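Local coordinates for protein lipase (PDB 4OPM) that probably hydrolyses ester bonds of lipids such as triacylglycerols, as a putative serine lipase of the alpha/beta hydrolase fold, at residues A[14-19]-A[59-64]; A[32-37]-A[82-87]; A[136-141]-A[294-299]. All blocks are in the same frame, centred on the assembly; numbering follows the deposited sequence.

Contact 1 of 3, residues A[14-19]-A[59-64]; sequences QQERNW and NWNRVA
Glu-16 places CG anti to its backbone N (chi1 -166°) and stays extended, which carries its carboxylate over to Asn-61. Asn-61 turns its amide back along the side of its backbone N (chi1 -72°) and meets it. The contact joins the N-terminal helix 9-19 to the short helix 61-64 of the alpha/beta hydrolase fold.

Asn-61 ND2 donates to Glu-16 OE1 at 2.8 Å, and the bond is nearly straight (171°). The acceptor lies in the plane of the Asn-61 amide. The donor, however, comes from above the carboxylate plane, and the two flat groups stand perpendicular. Asn-61 ND2 also bonds Asp-58 OD1, so both the carboxylate and Asp-58 hold the amide.

The other carboxylate oxygen works through water. Water 1 donates to Glu-16 OE2 at 2.6 Å and accepts from Arg-62 NE at 2.8 Å, bridging the two groups. The two charges are near but make no salt bridge: Glu-16 OE2 lies 4.2 Å from Arg-62 NE, well out of the guanidinium plane.

Arg-17 brings only its aliphatic part to Asn-61. Its NE forms a salt bridge with Asp-58. Trp-19 stacks on His-65 and borders Arg-62 with its ring edge, where CZ3 lies 4.0 Å from Arg-62 CA.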
loop_
_atom_site.group_PDB
_atom_site.type_symbol
_atom_site.label_atom_id
_atom_site.label_comp_id
_atom_site.label_asym_id
_atom_site.label_seq_id
_atom_site.Cartn_x
_atom_site.Cartn_y
_atom_site.Cartn_z
ATOM N N GLN A 14 -5.628 16.165 -8.338
ATOM C CA GLN A 14 -4.761 16.407 -9.505
ATOM C C GLN A 14 -3.566 17.285 -9.122
ATOM O O GLN A 14 -2.423 16.994 -9.501
ATOM C CB GLN A 14 -5.556 17.057 -10.653
ATOM C CG GLN A 14 -6.542 16.077 -11.284
ATOM C CD GLN A 14 -7.670 16.764 -12.021
ATOM O OE1 GLN A 14 -7.565 17.929 -12.437
ATOM N NE2 GLN A 14 -8.776 16.037 -12.202
ATOM N N GLN A 15 -3.839 18.358 -8.366
ATOM C CA GLN A 15 -2.807 19.300 -7.932
ATOM C C GLN A 15 -1.802 18.624 -6.996
ATOM O O GLN A 15 -0.587 18.874 -7.107
ATOM C CB GLN A 15 -3.454 20.513 -7.254
ATOM C CG GLN A 15 -4.208 21.404 -8.229
ATOM C CD GLN A 15 -4.620 22.672 -7.548
ATOM O OE1 GLN A 15 -3.786 23.508 -7.206
ATOM N NE2 GLN A 15 -5.901 22.813 -7.276
ATOM N N GLU A 16 -2.290 17.747 -6.087
ATOM C CA GLU A 16 -1.399 17.043 -5.158
ATOM C C GLU A 16 -0.471 16.101 -5.939
ATOM O O GLU A 16 0.716 16.038 -5.633
ATOM C CB GLU A 16 -2.154 16.275 -4.068
ATOM C CG GLU A 16 -1.202 15.857 -2.952
ATOM C CD GLU A 16 -1.737 14.885 -1.917
ATOM O OE1 GLU A 16 -2.410 13.905 -2.307
ATOM O OE2 GLU A 16 -1.412 15.067 -0.720
ATOM N N ARG A 17 -1.013 15.384 -6.961
ATOM C CA ARG A 17 -0.197 14.496 -7.801
ATOM C C ARG A 17 0.890 15.313 -8.525
ATOM O O ARG A 17 2.054 14.902 -8.577
ATOM C CB ARG A 17 -1.059 13.741 -8.819
ATOM C CG ARG A 17 -2.013 12.741 -8.184
ATOM C CD ARG A 17 -3.108 12.366 -9.181
ATOM N NE ARG A 17 -4.215 11.689 -8.496
ATOM C CZ ARG A 17 -5.462 11.642 -8.946
ATOM N NH1 ARG A 17 -5.787 12.241 -10.087
ATOM N NH2 ARG A 17 -6.399 11.011 -8.253
ATOM N N ASN A 18 0.507 16.496 -9.050
ATOM C CA ASN A 18 1.457 17.378 -9.731
ATOM C C ASN A 18 2.589 17.811 -8.766
ATOM O O ASN A 18 3.760 17.775 -9.141
ATOM C CB ASN A 18 0.746 18.599 -10.307
ATOM C CG ASN A 18 1.646 19.368 -11.237
ATOM O OD1 ASN A 18 2.243 20.382 -10.865
ATOM N ND2 ASN A 18 1.852 18.835 -12.429
ATOM N N TRP A 19 2.237 18.163 -7.520
ATOM C CA TRP A 19 3.184 18.555 -6.471
ATOM C C TRP A 19 4.157 17.391 -6.155
ATOM O O TRP A 19 5.324 17.625 -5.842
ATOM C CB TRP A 19 2.417 19.004 -5.208
ATOM C CG TRP A 19 3.266 19.108 -3.979
ATOM C CD1 TRP A 19 4.065 20.157 -3.611
ATOM C CD2 TRP A 19 3.437 18.095 -2.974
ATOM N NE1 TRP A 19 4.733 19.852 -2.443
ATOM C CE2 TRP A 19 4.346 18.606 -2.017
ATOM C CE3 TRP A 19 2.882 16.813 -2.772
ATOM C CZ2 TRP A 19 4.718 17.879 -0.878
ATOM C CZ3 TRP A 19 3.256 16.084 -1.649
ATOM C CH2 TRP A 19 4.144 16.624 -0.704
ATOM N N ASN A 59 -2.549 7.605 -1.719
ATOM C CA ASN A 59 -2.011 7.380 -0.367
ATOM C C ASN A 59 -0.477 7.562 -0.331
ATOM O O ASN A 59 0.074 7.844 0.725
ATOM C CB ASN A 59 -2.328 5.958 0.105
ATOM C CG ASN A 59 -3.783 5.640 0.372
ATOM O OD1 ASN A 59 -4.134 4.473 0.549
ATOM N ND2 ASN A 59 -4.644 6.649 0.472
ATOM N N TRP A 60 0.196 7.342 -1.483
ATOM C CA TRP A 60 1.642 7.413 -1.606
ATOM C C TRP A 60 2.160 8.801 -2.041
ATOM O O TRP A 60 3.373 8.949 -2.168
ATOM C CB TRP A 60 2.119 6.370 -2.622
ATOM C CG TRP A 60 2.118 4.974 -2.087
ATOM C CD1 TRP A 60 1.201 3.992 -2.346
ATOM C CD2 TRP A 60 3.079 4.403 -1.192
ATOM N NE1 TRP A 60 1.535 2.844 -1.664
ATOM C CE2 TRP A 60 2.697 3.060 -0.967
ATOM C CE3 TRP A 60 4.252 4.885 -0.584
ATOM C CZ2 TRP A 60 3.436 2.202 -0.141
ATOM C CZ3 TRP A 60 4.992 4.030 0.222
ATOM C CH2 TRP A 60 4.594 2.695 0.417
ATOM N N ASN A 61 1.282 9.787 -2.282
ATOM C CA ASN A 61 1.696 11.094 -2.820
ATOM C C ASN A 61 2.748 11.801 -1.981
ATOM O O ASN A 61 3.732 12.280 -2.553
ATOM C CB ASN A 61 0.512 12.030 -3.049
ATOM C CG ASN A 61 -0.330 11.606 -4.244
ATOM O OD1 ASN A 61 0.077 10.748 -5.045
ATOM N ND2 ASN A 61 -1.525 12.169 -4.374
ATOM N N ARG A 62 2.567 11.840 -0.651
ATOM C CA ARG A 62 3.489 12.534 0.281
ATOM C C ARG A 62 4.883 11.905 0.272
ATOM O O ARG A 62 5.879 12.624 0.335
ATOM C CB ARG A 62 2.916 12.538 1.708
ATOM C CG ARG A 62 1.621 13.298 1.804
ATOM C CD ARG A 62 1.100 13.374 3.214
ATOM N NE ARG A 62 -0.240 13.935 3.162
ATOM C CZ ARG A 62 -0.668 14.977 3.862
ATOM N NH1 ARG A 62 0.123 15.553 4.760
ATOM N NH2 ARG A 62 -1.899 15.434 3.689
ATOM N N VAL A 63 4.950 10.573 0.184
ATOM C CA VAL A 63 6.219 9.852 0.116
ATOM C C VAL A 63 6.787 9.987 -1.312
ATOM O O VAL A 63 7.979 10.287 -1.480
ATOM C CB VAL A 63 6.040 8.363 0.534
ATOM C CG1 VAL A 63 7.231 7.507 0.102
ATOM C CG2 VAL A 63 5.805 8.241 2.043
ATOM N N ALA A 64 5.940 9.738 -2.345
ATOM C CA ALA A 64 6.383 9.788 -3.749
ATOM C C ALA A 64 7.020 11.142 -4.092
ATOM O O ALA A 64 7.976 11.189 -4.857
ATOM C CB ALA A 64 5.223 9.509 -4.692
HETATM O O HOH W 1 -2.328 13.718 1.362
#

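Contact 2 of 3, residues A[32-37]-A[82-87]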
loop_
_atom_site.group_PDB
_atom_site.type_symbol
_atom_site.label_atom_id
_atom_site.label_comp_id
_atom_site.label_asym_id
_atom_site.label_seq_id
_atom_site.Cartn_x
_atom_site.Cartn_y
_atom_site.Cartn_z
ATOM N N ILE A 32 -8.709 -5.675 -17.417
ATOM C CA ILE A 32 -8.557 -4.627 -16.410
ATOM C C ILE A 32 -8.039 -3.358 -17.054
ATOM O O ILE A 32 -7.046 -3.414 -17.787
ATOM C CB ILE A 32 -7.597 -5.056 -15.251
ATOM C CG1 ILE A 32 -7.997 -6.409 -14.607
ATOM C CG2 ILE A 32 -7.442 -3.933 -14.180
ATOM C CD1 ILE A 32 -6.914 -7.019 -13.707
ATOM N N THR A 33 -8.679 -2.215 -16.760
ATOM C CA THR A 33 -8.162 -0.914 -17.170
ATOM C C THR A 33 -7.512 -0.318 -15.931
ATOM O O THR A 33 -8.207 0.142 -15.019
ATOM C CB THR A 33 -9.218 -0.012 -17.812
ATOM O OG1 THR A 33 -9.760 -0.703 -18.925
ATOM C CG2 THR A 33 -8.622 1.316 -18.302
ATOM N N TRP A 34 -6.181 -0.369 -15.884
ATOM C CA TRP A 34 -5.435 0.138 -14.750
ATOM C C TRP A 34 -5.310 1.647 -14.782
ATOM O O TRP A 34 -4.942 2.217 -15.810
ATOM C CB TRP A 34 -4.021 -0.471 -14.719
ATOM C CG TRP A 34 -3.980 -1.928 -14.360
ATOM C CD1 TRP A 34 -4.092 -2.987 -15.212
ATOM C CD2 TRP A 34 -3.743 -2.481 -13.060
ATOM N NE1 TRP A 34 -3.945 -4.170 -14.523
ATOM C CE2 TRP A 34 -3.757 -3.890 -13.194
ATOM C CE3 TRP A 34 -3.534 -1.920 -11.781
ATOM C CZ2 TRP A 34 -3.554 -4.750 -12.107
ATOM C CZ3 TRP A 34 -3.328 -2.776 -10.701
ATOM C CH2 TRP A 34 -3.357 -4.171 -10.868
ATOM N N SER A 35 -5.575 2.279 -13.640
ATOM C CA SER A 35 -5.300 3.691 -13.397
ATOM C C SER A 35 -4.022 3.710 -12.563
ATOM O O SER A 35 -3.912 2.922 -11.614
ATOM C CB SER A 35 -6.459 4.359 -12.660
ATOM O OG SER A 35 -6.074 5.633 -12.168
ATOM N N TYR A 36 -3.045 4.546 -12.923
ATOM C CA TYR A 36 -1.806 4.611 -12.149
ATOM C C TYR A 36 -1.149 5.966 -12.273
ATOM O O TYR A 36 -1.388 6.695 -13.244
ATOM C CB TYR A 36 -0.802 3.502 -12.544
ATOM C CG TYR A 36 -0.258 3.571 -13.959
ATOM C CD1 TYR A 36 -1.009 3.107 -15.039
ATOM C CD2 TYR A 36 1.052 3.990 -14.206
ATOM C CE1 TYR A 36 -0.494 3.116 -16.336
ATOM C CE2 TYR A 36 1.572 4.015 -15.501
ATOM C CZ TYR A 36 0.796 3.569 -16.562
ATOM O OH TYR A 36 1.282 3.560 -17.846
ATOM N N SER A 37 -0.350 6.307 -11.255
ATOM C CA SER A 37 0.465 7.514 -11.248
ATOM C C SER A 37 1.857 7.143 -11.686
ATOM O O SER A 37 2.339 6.042 -11.374
ATOM C CB SER A 37 0.513 8.136 -9.850
ATOM O OG SER A 37 -0.774 8.531 -9.429
ATOM N N GLY A 82 -9.709 3.594 -6.526
ATOM C CA GLY A 82 -9.510 4.718 -7.432
ATOM C C GLY A 82 -10.260 4.614 -8.738
ATOM O O GLY A 82 -11.471 4.371 -8.741
ATOM N N GLU A 83 -9.536 4.782 -9.858
ATOM C CA GLU A 83 -10.149 4.767 -11.186
ATOM C C GLU A 83 -9.867 3.482 -11.974
ATOM O O GLU A 83 -10.171 3.431 -13.168
ATOM C CB GLU A 83 -9.688 6.002 -11.994
ATOM C CG GLU A 83 -10.081 7.322 -11.362
ATOM C CD GLU A 83 -9.149 8.450 -11.738
ATOM O OE1 GLU A 83 -9.153 8.854 -12.924
ATOM O OE2 GLU A 83 -8.426 8.945 -10.844
ATOM N N THR A 84 -9.315 2.433 -11.325
ATOM C CA THR A 84 -9.084 1.155 -12.006
ATOM C C THR A 84 -10.446 0.488 -12.222
ATOM O O THR A 84 -11.271 0.476 -11.306
ATOM C CB THR A 84 -8.072 0.298 -11.229
ATOM O OG1 THR A 84 -6.790 0.892 -11.438
ATOM C CG2 THR A 84 -8.036 -1.172 -11.680
ATOM N N ILE A 85 -10.672 -0.038 -13.442
ATOM C CA ILE A 85 -11.930 -0.665 -13.842
ATOM C C ILE A 85 -11.712 -2.157 -14.076
ATOM O O ILE A 85 -10.775 -2.573 -14.766
ATOM C CB ILE A 85 -12.577 0.021 -15.096
ATOM C CG1 ILE A 85 -12.709 1.552 -14.916
ATOM C CG2 ILE A 85 -13.952 -0.604 -15.433
ATOM C CD1 ILE A 85 -12.737 2.331 -16.238
ATOM N N VAL A 86 -12.573 -2.960 -13.456
ATOM C CA VAL A 86 -12.575 -4.423 -13.574
ATOM C C VAL A 86 -14.009 -4.889 -13.860
ATOM O O VAL A 86 -14.952 -4.101 -13.735
ATOM C CB VAL A 86 -11.981 -5.130 -12.322
ATOM C CG1 VAL A 86 -10.503 -4.794 -12.148
ATOM C CG2 VAL A 86 -12.769 -4.787 -11.059
ATOM N N SER A 87 -14.173 -6.170 -14.178
ATOM C CA SER A 87 -15.494 -6.751 -14.438
ATOM C C SER A 87 -16.332 -6.800 -13.150
ATOM O O SER A 87 -15.786 -6.705 -12.040
ATOM C CB SER A 87 -15.348 -8.142 -15.039
ATOM O OG SER A 87 -14.636 -8.984 -14.148
#
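Thr-84 OG1 has two hydrogen-bond partners. It accepts from Ser-35 N at 2.9 Å in an almost straight bond (175°), and it is also hydrogen-bonded to Asp-77 O. The hydroxyl sits beside the Thr-84 backbone N (chi1 -73°), and this turns it to the Ser-35 amide. A side-chain oxygen thus receives the strand N-H.

Next to it the backbones pair. Thr-33 and Ile-85 form an antiparallel hydrogen-bonded pair, a single bridge. Thr-33 N reaches Ile-85 O at 2.9 Å, and Ile-85 N reaches Thr-33 O at 2.9 Å. The first donor lies in the carbonyl plane of its acceptor, while the second is tilted 18° from it. Thr-84 CA also makes a CA-H...O contact to Thr-33 O.

The bridge lays the loop between strand 72-76 and helix 94-107 along strand 32-39 of the alpha/beta hydrolase sheet. Apolar groups fill one side. Ile-32 CG2 is 3.8 Å from Thr-84 CG2 and 3.8 Å from Val-86 CG1. Ile-32 and Val-86 run alongside one another in the same direction.

At the other end Ser-35 OG packs 3.6 Å from Glu-83 CB. Its hydroxyl bonds Asp-77 OD2, which also takes the Glu-83 N-H. The Glu-83 carboxylate turns to a salt bridge with Arg-57. Asp-77 thus probably helps to fix the 83-84 part of the loop against the strand, its carboxylate bonding Ser-35 OG and Glu-83 N, and its carbonyl Thr-84 OG1.

Contact 3 of 3, residues A[136-141]-A[294-299]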
loop_
_atom_site.group_PDB
_atom_site.type_symbol
_atom_site.label_atom_id
_atom_site.label_comp_id
_atom_site.label_asym_id
_atom_site.label_seq_id
_atom_site.Cartn_x
_atom_site.Cartn_y
_atom_site.Cartn_z
ATOM N N GLU A 136 12.722 -10.715 -10.315
ATOM C CA GLU A 136 12.074 -9.472 -10.749
ATOM C C GLU A 136 11.952 -8.466 -9.597
ATOM O O GLU A 136 11.441 -7.358 -9.792
ATOM C CB GLU A 136 10.668 -9.769 -11.321
ATOM C CG GLU A 136 10.628 -10.750 -12.487
ATOM C CD GLU A 136 11.482 -10.416 -13.696
ATOM O OE1 GLU A 136 11.541 -9.227 -14.084
ATOM O OE2 GLU A 136 12.080 -11.357 -14.267
ATOM N N THR A 137 12.394 -8.854 -8.395
ATOM C CA THR A 137 12.297 -8.053 -7.172
ATOM C C THR A 137 13.706 -7.638 -6.694
ATOM O O THR A 137 14.491 -8.484 -6.257
ATOM C CB THR A 137 11.510 -8.852 -6.100
ATOM O OG1 THR A 137 10.271 -9.330 -6.665
ATOM C CG2 THR A 137 11.255 -8.034 -4.823
ATOM N N LYS A 138 14.011 -6.336 -6.763
ATOM C CA LYS A 138 15.317 -5.789 -6.366
ATOM C C LYS A 138 15.379 -5.531 -4.863
ATOM O O LYS A 138 16.446 -5.651 -4.269
ATOM C CB LYS A 138 15.605 -4.493 -7.135
ATOM C CG LYS A 138 17.079 -4.097 -7.161
ATOM C CD LYS A 138 17.298 -2.921 -8.090
ATOM C CE LYS A 138 18.739 -2.769 -8.485
ATOM N NZ LYS A 138 18.895 -1.771 -9.578
ATOM N N SER A 139 14.253 -5.119 -4.271
ATOM C CA SER A 139 14.173 -4.828 -2.836
ATOM C C SER A 139 12.729 -4.798 -2.420
ATOM O O SER A 139 11.836 -4.656 -3.265
ATOM C CB SER A 139 14.847 -3.490 -2.499
ATOM O OG SER A 139 14.028 -2.383 -2.848
ATOM N N LEU A 140 12.510 -4.903 -1.110
ATOM C CA LEU A 140 11.178 -4.891 -0.528
ATOM C C LEU A 140 11.112 -3.883 0.624
ATOM O O LEU A 140 12.004 -3.858 1.471
ATOM C CB LEU A 140 10.877 -6.311 -0.035
ATOM C CG LEU A 140 9.427 -6.777 0.057
ATOM C CD1 LEU A 140 8.750 -6.810 -1.333
ATOM C CD2 LEU A 140 9.374 -8.179 0.644
ATOM N N PHE A 141 10.065 -3.055 0.650
ATOM C CA PHE A 141 9.881 -2.097 1.730
ATOM C C PHE A 141 8.497 -2.354 2.290
ATOM O O PHE A 141 7.503 -2.187 1.586
ATOM C CB PHE A 141 10.080 -0.644 1.270
ATOM C CG PHE A 141 9.852 0.430 2.317
ATOM C CD1 PHE A 141 10.105 0.184 3.667
ATOM C CD2 PHE A 141 9.434 1.706 1.946
ATOM C CE1 PHE A 141 9.908 1.184 4.627
ATOM C CE2 PHE A 141 9.263 2.711 2.900
ATOM C CZ PHE A 141 9.504 2.449 4.233
ATOM N N LYS A 294 21.753 2.159 -0.790
ATOM C CA LYS A 294 22.554 1.006 -0.388
ATOM C C LYS A 294 22.306 -0.189 -1.325
ATOM O O LYS A 294 23.271 -0.829 -1.761
ATOM C CB LYS A 294 22.242 0.636 1.067
ATOM C CG LYS A 294 23.227 -0.370 1.647
ATOM C CD LYS A 294 23.052 -0.548 3.148
ATOM C CE LYS A 294 22.087 -1.657 3.471
ATOM N NZ LYS A 294 22.273 -2.180 4.850
ATOM N N VAL A 295 21.024 -0.484 -1.638
ATOM C CA VAL A 295 20.655 -1.592 -2.533
ATOM C C VAL A 295 21.229 -1.331 -3.940
ATOM O O VAL A 295 21.768 -2.247 -4.558
ATOM C CB VAL A 295 19.119 -1.830 -2.579
ATOM C CG1 VAL A 295 18.733 -2.869 -3.643
ATOM C CG2 VAL A 295 18.588 -2.235 -1.205
ATOM N N GLU A 296 21.120 -0.088 -4.422
ATOM C CA GLU A 296 21.624 0.309 -5.737
ATOM C C GLU A 296 23.146 0.171 -5.837
ATOM O O GLU A 296 23.634 -0.255 -6.886
ATOM C CB GLU A 296 21.200 1.749 -6.068
ATOM C CG GLU A 296 19.764 1.843 -6.559
ATOM C CD GLU A 296 19.492 1.130 -7.870
ATOM O OE1 GLU A 296 20.295 1.284 -8.813
ATOM O OE2 GLU A 296 18.462 0.427 -7.957
ATOM N N THR A 297 23.881 0.523 -4.755
ATOM C CA THR A 297 25.346 0.460 -4.679
ATOM C C THR A 297 25.811 -1.002 -4.645
ATOM O O THR A 297 26.784 -1.348 -5.316
ATOM C CB THR A 297 25.841 1.252 -3.450
ATOM O OG1 THR A 297 25.322 2.580 -3.523
ATOM C CG2 THR A 297 27.364 1.306 -3.346
ATOM N N ASN A 298 25.113 -1.851 -3.853
ATOM C CA ASN A 298 25.432 -3.275 -3.691
ATOM C C ASN A 298 25.157 -4.077 -4.977
ATOM O O ASN A 298 25.810 -5.097 -5.200
ATOM C CB ASN A 298 24.656 -3.876 -2.509
ATOM C CG ASN A 298 25.071 -3.369 -1.134
ATOM O OD1 ASN A 298 25.928 -2.484 -0.976
ATOM N ND2 ASN A 298 24.440 -3.905 -0.095
ATOM N N GLN A 299 24.210 -3.612 -5.818
ATOM C CA GLN A 299 23.853 -4.243 -7.092
ATOM C C GLN A 299 24.922 -3.914 -8.142
ATOM O O GLN A 299 25.595 -4.813 -8.641
ATOM C CB GLN A 299 22.452 -3.780 -7.542
ATOM C CG GLN A 299 22.114 -4.037 -9.016
ATOM C CD GLN A 299 22.142 -2.782 -9.872
ATOM O OE1 GLN A 299 22.129 -1.642 -9.383
ATOM N NE2 GLN A 299 22.157 -2.967 -11.183
#
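Lys-138 reaches across to the end of helix 281-298, touching Val-295 and Glu-296 of the helix and Gln-299 just after it. From CB, which points at the helix, the chain runs out almost fully extended. CG is set opposite the backbone N (chi1 -161°) and lies 4.1 Å from Val-295 CG1. The lysine and valine chains pass one another, heading opposite ways. CD comes next and has Glu-296 OE2 at 3.5 Å. CE follows, with the same oxygen close by and with Gln-299 CG at 3.6 Å. The tip, NZ, makes a salt bridge to Glu-296 OE2 at 2.8 Å. It meets that oxygen on its syn side, 32° out of the carboxylate plane. NZ also gives a weak hydrogen bond to Gln-299 OE1 at 3.2 Å. Gln-299 is poorly ordered, so this second link is less certain.

The Glu-296 and Gln-299 side chains each cross the lysine chain at about a right angle. Glu-296 bends at chi2 (-64°), which turns its carboxylate to the amine although its CB starts off to one side. In the alpha/beta hydrolase fold, strand 137-143 lies in the central sheet beside strand 114-119, and helix 281-298 packs on that sheet. His-115 of the neighbouring strand joins in: its NE2 is hydrogen-bonded to Glu-296 OE2, and its ND1 to Ser-139 OG. One imidazole thus bridges the strand and the helix, and Glu-296 OE2 serves both His-115 and Lys-138.

Nearer the backbone of the strand, Val-295 packs by its methyls. Its CG1 is 3.7 Å from Lys-138 O and 4.1 Å from Ser-139 CB.

How the contacts relate
All three contacts are partly buried. Each mixes buried residues (Asn-61; Ile-32 and Thr-84; Val-295 and Ser-139) with exposed ones (Trp-19; Ile-85 and Glu-83; Gln-299). Contacts 1 and 2 are neighbours, their centres about 18 Å apart. Their segments alternate along the chain, and a weak, long ion pair between Arg-17 and Glu-83 links them. Contact 3 closes later in the chain, its centre about 28 Å from that of contact 2. Contacts 2 and 3 reach the same sheet at different strands. Contact 1 joins two helices by side chains and a water. Contact 2 combines backbone pairing with a side-chain hydroxyl bond to the strand, whereas contact 3 combines a lysine–glutamate salt bridge with packing of a buried valine.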